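Local coordinates for carbonic anhydrase (Sordaria macrospora, PDB 4O1K), which probably catalyses the reversible hydration of carbon dioxide to bicarbonate as a tetrameric, zinc-dependent beta-class carbonic anhydrase, at residues L89-M92 with S93-E96. Residues are numbered along the deposited sequence; the frame is centred on the assembly and turned at random.
Sequences LNVM and SVIE
With chi1 of S93 at 64°, its OG is folded between its own backbone N and carbonyl carbon, back toward the preceding helical turn, where it comes within reach of two carbonyls: L89 O lies 2.6 Å from S93 OG, and N90 O lies 2.9 Å from the same hydroxyl. Turning back to the carbonyls three and four residues earlier is a familiar way for a buried helical serine to satisfy its hydroxyl within its own helix. L89 O also accepts a hydrogen bond from the backbone N of S93. The i to i+4 bonds straighten along the turn, reaching 169° at E96 N, which donates to M92 O over 2.9 Å. On another side of the helix, I95 CG1 is anti to its carbonyl carbon (chi1 -66°) and the extended chain runs alongside M92, whose bent thioether brings CE to 3.8 Å from I95 CD1. V91 CG2 sits 4.2 Å from V94 CG1, the two valines crossing obliquely. All of this is the buried first two turns of helix 89-100: V91 and V94 pack on strand 74-79, M92 and I95 on the loop residues V84 and T176, while S93 and V94 meet M130 and I80 of a second subunit, whose D88 takes a hydrogen bond from N90 ND2.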
loop_
_atom_site.group_PDB
_atom_site.type_symbol
_atom_site.label_atom_id
_atom_site.label_comp_id
_atom_site.label_asym_id
_atom_site.label_seq_id
_atom_site.Cartn_x
_atom_site.Cartn_y
_atom_site.Cartn_z
ATOM N N LEU A 89 -4.750 0.270 1.109
ATOM C CA LEU A 89 -5.519 1.460 1.536
ATOM C C LEU A 89 -6.645 1.782 0.582
ATOM O O LEU A 89 -7.643 2.384 0.966
ATOM C CB LEU A 89 -4.604 2.669 1.569
ATOM C CG LEU A 89 -5.214 3.907 2.211
ATOM C CD1 LEU A 89 -5.634 3.533 3.641
ATOM C CD2 LEU A 89 -4.230 5.101 2.183
ATOM N N ASN A 90 -6.471 1.406 -0.675
ATOM C CA ASN A 90 -7.486 1.661 -1.689
ATOM C C ASN A 90 -8.821 1.035 -1.193
ATOM O O ASN A 90 -9.808 1.764 -0.855
ATOM C CB ASN A 90 -6.957 1.068 -2.998
ATOM C CG ASN A 90 -7.802 1.418 -4.187
ATOM O OD1 ASN A 90 -9.012 1.624 -4.053
ATOM N ND2 ASN A 90 -7.180 1.481 -5.365
ATOM N N VAL A 91 -8.829 -0.292 -1.067
ATOM C CA VAL A 91 -10.046 -1.001 -0.648
ATOM C C VAL A 91 -10.413 -0.745 0.805
ATOM O O VAL A 91 -11.608 -0.648 1.142
ATOM C CB VAL A 91 -9.984 -2.539 -0.939
ATOM C CG1 VAL A 91 -9.162 -3.273 0.110
ATOM C CG2 VAL A 91 -11.370 -3.156 -0.953
ATOM N N MET A 92 -9.410 -0.648 1.677
ATOM C CA MET A 92 -9.727 -0.437 3.088
ATOM C C MET A 92 -10.434 0.892 3.297
ATOM O O MET A 92 -11.420 1.000 4.050
ATOM C CB MET A 92 -8.470 -0.506 3.942
ATOM C CG MET A 92 -7.902 -1.890 4.037
ATOM S SD MET A 92 -9.052 -2.902 5.018
ATOM C CE MET A 92 -9.616 -3.991 3.741
ATOM N N SER A 93 -9.968 1.902 2.585
ATOM C CA SER A 93 -10.568 3.215 2.721
ATOM C C SER A 93 -11.943 3.203 2.063
ATOM O O SER A 93 -12.889 3.852 2.555
ATOM C CB SER A 93 -9.652 4.304 2.144
ATOM O OG SER A 93 -9.498 4.129 0.762
ATOM N N VAL A 94 -12.108 2.447 0.982
ATOM C CA VAL A 94 -13.481 2.381 0.485
ATOM C C VAL A 94 -14.504 1.619 1.390
ATOM O O VAL A 94 -15.682 2.012 1.475
ATOM C CB VAL A 94 -13.546 1.979 -0.966
ATOM C CG1 VAL A 94 -13.348 0.523 -1.135
ATOM C CG2 VAL A 94 -14.876 2.323 -1.471
ATOM N N ILE A 95 -14.065 0.571 2.084
ATOM C CA ILE A 95 -14.935 -0.129 3.040
ATOM C C ILE A 95 -15.271 0.822 4.183
ATOM O O ILE A 95 -16.450 0.982 4.594
ATOM C CB ILE A 95 -14.230 -1.391 3.578
ATOM C CG1 ILE A 95 -14.055 -2.385 2.433
ATOM C CG2 ILE A 95 -15.027 -2.031 4.737
ATOM C CD1 ILE A 95 -13.277 -3.655 2.805
ATOM N N GLU A 96 -14.237 1.460 4.711
ATOM C CA GLU A 96 -14.438 2.418 5.794
ATOM C C GLU A 96 -15.455 3.495 5.409
ATOM O O GLU A 96 -16.387 3.800 6.172
ATOM C CB GLU A 96 -13.095 3.074 6.126
ATOM C CG GLU A 96 -13.199 4.307 7.010
ATOM C CD GLU A 96 -13.012 3.964 8.464
ATOM O OE1 GLU A 96 -13.546 2.915 8.870
ATOM O OE2 GLU A 96 -12.324 4.725 9.182
#